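Local coordinates for hypothetical protein (Staphylococcus aureus subsp. aureus, PDB 2IL5), which is of unknown function but belongs to the Activator of Hsp90 ATPase homolog 1-like family, whose Bet v 1-like fold often forms a ligand-binding cavity, at residues A[41-46]-A[61-66]; A[92-97]-A[104-109]. All blocks are in the same frame, centred on the assembly; numbering follows the deposited sequence.

In the fold
From the N terminus, the chain runs through strand 12-22 and two short helices into the loop of contact 1. That loop precedes strand 50-55, and the chain then returns along strand 62-68, where contact 1 closes. Contact 2 opens later, on strand 89-94, and closes on strand 104-112 as a beta hairpin. The two contacts are therefore in series; they neither nest nor cross. Their centres lie about 13 Å apart, and both reach the same antiparallel sheet. Tyr63 joins them, with a probable hydrogen bond between its hydroxyl OH and the backbone O of Thr93. Contact 1 ties a loop to the sheet, whereas contact 2 pairs strands within it.

Contact 1. Residues A[41-46]-A[61-66]; sequences QWFMTS and GKYRIV
Phe43 and Thr45 sit in the loop between helix 36-39 and strand 50-55 of this Bet v 1-like fold. They pack on Tyr63 and Ile65 of strand 62-68, and all four residues are buried. Ile65 is central. Its CG2 branch lies against Thr45, 3.7 Å from CB and nearly as close to the methyl CG2. Its other branch ends in CD1, which is 3.3 Å from the backbone O of Phe43 and 3.7 Å from ring atom CD1 of Phe43. With CG2 anti to the backbone N and CG1 beside it (chi1 -60°), Ile65 turns CG2 to Thr45 while CG1 carries CD1 to Phe43. Ile65 CD1 meets the edge of the Phe43 ring, as does Tyr63 OH, 4.0 Å from Phe43 CE1. The Phe43 and Tyr63 side chains cross at about a right angle, with Phe43 CE1 and Tyr63 CE2 4.2 Å apart. One face of the Phe43 ring lies under CG of Met44, a selenomethionine whose side chain also touches Met157 of helix 136-166. The loop is thus held between helix and sheet.

Across the two segments the contact is apolar packing without hydrogen bonds. The polar ends are satisfied by other partners. Thr45 OG1 bonds to Asp67 and Asn50, and Tyr63 OH bonds to Thr93 O. The hydroxyl bonds probably limit rotation of the Thr45 side chain.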
# COMPACT_ATOMS: atom_id res chain seq x y z
N GLN A 41 0.70 -10.32 6.70
CA GLN A 41 1.75 -11.03 6.03
C GLN A 41 2.45 -10.23 4.95
O GLN A 41 3.53 -10.64 4.51
CB GLN A 41 1.23 -12.35 5.45
CG GLN A 41 0.59 -13.28 6.47
CD GLN A 41 0.13 -14.62 5.87
OE1 GLN A 41 0.94 -15.38 5.33
NE2 GLN A 41 -1.16 -14.91 6.00
N TRP A 42 1.90 -9.08 4.54
CA TRP A 42 2.47 -8.39 3.37
C TRP A 42 2.37 -6.88 3.36
O TRP A 42 3.19 -6.24 2.73
CB TRP A 42 1.88 -8.92 2.05
CG TRP A 42 0.47 -8.47 1.77
CD1 TRP A 42 -0.68 -9.11 2.14
CD2 TRP A 42 0.06 -7.31 1.00
NE1 TRP A 42 -1.78 -8.40 1.67
CE2 TRP A 42 -1.35 -7.30 0.97
CE3 TRP A 42 0.76 -6.27 0.35
CZ2 TRP A 42 -2.09 -6.29 0.31
CZ3 TRP A 42 0.02 -5.27 -0.31
CH2 TRP A 42 -1.39 -5.30 -0.32
N PHE A 43 1.36 -6.31 3.99
CA PHE A 43 1.10 -4.88 3.84
C PHE A 43 1.85 -4.08 4.88
O PHE A 43 1.39 -3.97 6.02
CB PHE A 43 -0.40 -4.60 3.95
CG PHE A 43 -0.77 -3.21 3.56
CD1 PHE A 43 -0.99 -2.23 4.53
CD2 PHE A 43 -0.88 -2.86 2.22
CE1 PHE A 43 -1.31 -0.92 4.16
CE2 PHE A 43 -1.19 -1.55 1.84
CZ PHE A 43 -1.41 -0.59 2.83
N MSE A 44 3.01 -3.54 4.48
CA MSE A 44 3.96 -2.80 5.34
C MSE A 44 4.47 -3.61 6.52
O MSE A 44 5.00 -3.07 7.48
CB MSE A 44 3.34 -1.49 5.85
CG MSE A 44 2.51 -0.74 4.85
SE MSE A 44 3.56 0.51 3.84
CE MSE A 44 4.36 1.62 5.25
N THR A 45 4.30 -4.92 6.44
CA THR A 45 4.72 -5.78 7.50
C THR A 45 4.92 -7.21 6.96
O THR A 45 4.81 -7.44 5.75
CB THR A 45 3.71 -5.67 8.64
OG1 THR A 45 4.25 -6.25 9.83
CG2 THR A 45 2.37 -6.29 8.24
N SER A 46 5.25 -8.16 7.84
CA SER A 46 5.28 -9.58 7.45
C SER A 46 4.97 -10.45 8.65
O SER A 46 4.92 -9.94 9.79
CB SER A 46 6.63 -9.97 6.81
OG SER A 46 7.65 -9.90 7.77
N GLY A 61 -13.46 2.94 8.59
CA GLY A 61 -12.79 2.14 9.61
C GLY A 61 -11.27 2.31 9.64
O GLY A 61 -10.63 2.48 8.61
N LYS A 62 -10.69 2.22 10.84
CA LYS A 62 -9.25 2.38 11.03
C LYS A 62 -8.46 1.08 10.92
O LYS A 62 -8.97 0.00 11.25
CB LYS A 62 -8.98 3.05 12.37
CG LYS A 62 -7.47 3.23 12.68
CD LYS A 62 -7.21 3.87 14.04
CE LYS A 62 -5.76 3.70 14.43
NZ LYS A 62 -5.53 4.19 15.82
N TYR A 63 -7.22 1.17 10.45
CA TYR A 63 -6.29 0.09 10.61
C TYR A 63 -5.02 0.61 11.27
O TYR A 63 -4.65 1.79 11.10
CB TYR A 63 -6.00 -0.67 9.30
CG TYR A 63 -5.16 0.13 8.34
CD1 TYR A 63 -5.75 0.98 7.39
CD2 TYR A 63 -3.77 0.08 8.40
CE1 TYR A 63 -4.96 1.74 6.53
CE2 TYR A 63 -2.97 0.83 7.57
CZ TYR A 63 -3.56 1.65 6.62
OH TYR A 63 -2.75 2.40 5.80
N ARG A 64 -4.38 -0.27 12.05
CA ARG A 64 -3.13 0.07 12.72
C ARG A 64 -2.12 -1.10 12.70
O ARG A 64 -2.37 -2.16 13.28
CB ARG A 64 -3.41 0.51 14.15
CG ARG A 64 -2.20 1.01 14.83
CD ARG A 64 -2.50 1.33 16.28
NE ARG A 64 -1.36 2.02 16.90
CZ ARG A 64 -0.52 1.42 17.73
NH1 ARG A 64 0.50 2.09 18.25
NH2 ARG A 64 -0.71 0.15 18.05
N ILE A 65 -1.00 -0.89 12.00
CA ILE A 65 0.05 -1.90 11.86
C ILE A 65 1.31 -1.41 12.57
O ILE A 65 1.78 -0.28 12.32
CB ILE A 65 0.35 -2.19 10.38
CG1 ILE A 65 -0.91 -2.71 9.67
CG2 ILE A 65 1.56 -3.12 10.26
CD1 ILE A 65 -0.82 -2.87 8.16
N VAL A 66 1.82 -2.25 13.47
CA VAL A 66 3.10 -2.03 14.17
C VAL A 66 4.10 -3.11 13.70
O VAL A 66 3.88 -4.30 13.86
CB VAL A 66 2.90 -2.08 15.69
CG1 VAL A 66 4.15 -1.72 16.41
CG2 VAL A 66 1.76 -1.14 16.10

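Contact 2. Residues A[92-97]-A[104-109]; sequences MTIGMP and DVIEVE
Met92 pairs with Ile106, and Ile94 with Asp104, in the antiparallel hairpin of strands 89-94 and 104-112. Both are hydrogen-bonded pairs; Thr93 and Val105 form the non-hydrogen-bonded pair between them. The bonds of the first pair are nearly straight: Met92 N to Ile106 O, 3.0 Å; Ile106 N to Met92 O, 2.9 Å. In the second, Asp104 N to Ile94 O is short, 2.6 Å, and in the carbonyl plane, but bent to 130° at the hydrogen. Ile94 N meets Asp104 O at 2.8 Å from 41° above the carbonyl plane.

Met92, Ile94, Asp104 and Ile106 share one face of the sheet. Selenomethionine Met92 has CG between its backbone N and carbonyl carbon (chi1 64°), which places CG against Ile106, 3.8 Å from CB and close to CG2. Its chain then bends at chi3. The CB of Ile94 lies 3.7 Å from CB of Asp104, and its CG1 is 3.8 Å from CD1 of Ile106. Ile94 CG2, anti to the backbone N, meets Asp104 OD2. That carboxylate reaches Ser126 through OD1 and Tyr124 through OD2. On the other face, Thr93 OG1 donates to Gly95 O at 2.6 Å and is also bonded to Ile80 N. It thereby links the strand end to the residue just beyond it.

Strand 74-85 flanks strand 89-94 on the far side from strand 104-112, which borders strand 118-128. Trp33, just after helix 26-32, packs on Met92 and Ile106.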
# COMPACT_ATOMS: atom_id res chain seq x y z
N MSE A 92 -7.92 3.70 0.25
CA MSE A 92 -7.50 3.79 1.61
C MSE A 92 -6.44 4.89 1.76
O MSE A 92 -5.86 5.36 0.76
CB MSE A 92 -7.01 2.42 2.11
CG MSE A 92 -5.79 1.87 1.42
SE MSE A 92 -5.41 0.05 1.78
CE MSE A 92 -5.10 0.23 3.69
N THR A 93 -6.25 5.34 3.01
CA THR A 93 -5.14 6.20 3.36
C THR A 93 -3.97 5.47 4.05
O THR A 93 -4.13 4.41 4.72
CB THR A 93 -5.52 7.40 4.23
OG1 THR A 93 -5.66 6.99 5.59
CG2 THR A 93 -6.78 8.09 3.75
N ILE A 94 -2.79 6.03 3.81
CA ILE A 94 -1.56 5.78 4.58
C ILE A 94 -1.33 7.09 5.32
O ILE A 94 -1.08 8.12 4.72
CB ILE A 94 -0.38 5.49 3.69
CG1 ILE A 94 -0.59 4.19 2.95
CG2 ILE A 94 0.91 5.36 4.54
CD1 ILE A 94 0.06 2.96 3.68
N GLY A 95 -1.51 7.07 6.62
CA GLY A 95 -1.59 8.33 7.36
C GLY A 95 -2.99 8.58 7.85
O GLY A 95 -3.98 8.27 7.19
N MSE A 96 -3.05 9.17 9.02
CA MSE A 96 -4.27 9.31 9.76
C MSE A 96 -4.82 10.75 9.55
O MSE A 96 -4.16 11.74 9.92
CB MSE A 96 -3.94 8.98 11.23
CG MSE A 96 -5.07 8.42 12.06
SE MSE A 96 -6.01 6.85 11.37
CE MSE A 96 -7.70 7.16 12.33
N PRO A 97 -6.00 10.88 8.88
CA PRO A 97 -6.64 12.18 8.62
C PRO A 97 -6.52 13.16 9.78
O PRO A 97 -6.69 14.36 9.59
CB PRO A 97 -8.12 11.81 8.41
CG PRO A 97 -8.08 10.40 7.81
CD PRO A 97 -6.77 9.76 8.28
N ASP A 104 -0.99 9.86 2.75
CA ASP A 104 -0.87 9.27 1.46
C ASP A 104 -2.19 8.57 1.07
O ASP A 104 -2.97 8.12 1.91
CB ASP A 104 0.27 8.28 1.41
CG ASP A 104 1.60 8.87 1.95
OD1 ASP A 104 1.80 10.12 1.93
OD2 ASP A 104 2.45 8.03 2.35
N VAL A 105 -2.39 8.48 -0.23
CA VAL A 105 -3.59 7.92 -0.81
C VAL A 105 -3.20 6.68 -1.58
O VAL A 105 -2.29 6.70 -2.36
CB VAL A 105 -4.30 8.98 -1.75
CG1 VAL A 105 -5.27 8.31 -2.73
CG2 VAL A 105 -4.99 10.07 -0.88
N ILE A 106 -3.91 5.59 -1.32
CA ILE A 106 -3.90 4.40 -2.18
C ILE A 106 -5.28 4.20 -2.85
O ILE A 106 -6.30 4.23 -2.20
CB ILE A 106 -3.56 3.12 -1.34
CG1 ILE A 106 -2.05 3.13 -1.00
CG2 ILE A 106 -3.97 1.82 -2.08
CD1 ILE A 106 -1.60 1.98 -0.03
N GLU A 107 -5.30 4.03 -4.17
CA GLU A 107 -6.53 3.63 -4.88
C GLU A 107 -6.16 2.43 -5.74
O GLU A 107 -5.27 2.52 -6.55
CB GLU A 107 -7.11 4.75 -5.70
CG GLU A 107 -7.50 5.94 -4.83
CD GLU A 107 -7.94 7.17 -5.58
OE1 GLU A 107 -7.78 7.24 -6.81
OE2 GLU A 107 -8.50 8.09 -4.91
N VAL A 108 -6.81 1.30 -5.49
CA VAL A 108 -6.46 0.08 -6.17
C VAL A 108 -7.74 -0.59 -6.72
O VAL A 108 -8.69 -0.87 -6.00
CB VAL A 108 -5.57 -0.89 -5.28
CG1 VAL A 108 -6.29 -1.33 -4.03
CG2 VAL A 108 -5.09 -2.12 -6.12
N GLU A 109 -7.74 -0.82 -8.04
CA GLU A 109 -8.85 -1.45 -8.70
C GLU A 109 -8.51 -2.85 -9.23
O GLU A 109 -7.41 -3.08 -9.74
CB GLU A 109 -9.38 -0.54 -9.82
CG GLU A 109 -10.89 -0.63 -9.95
CD GLU A 109 -11.50 0.32 -10.96
OE1 GLU A 109 -10.79 1.20 -11.51
OE2 GLU A 109 -12.72 0.18 -11.18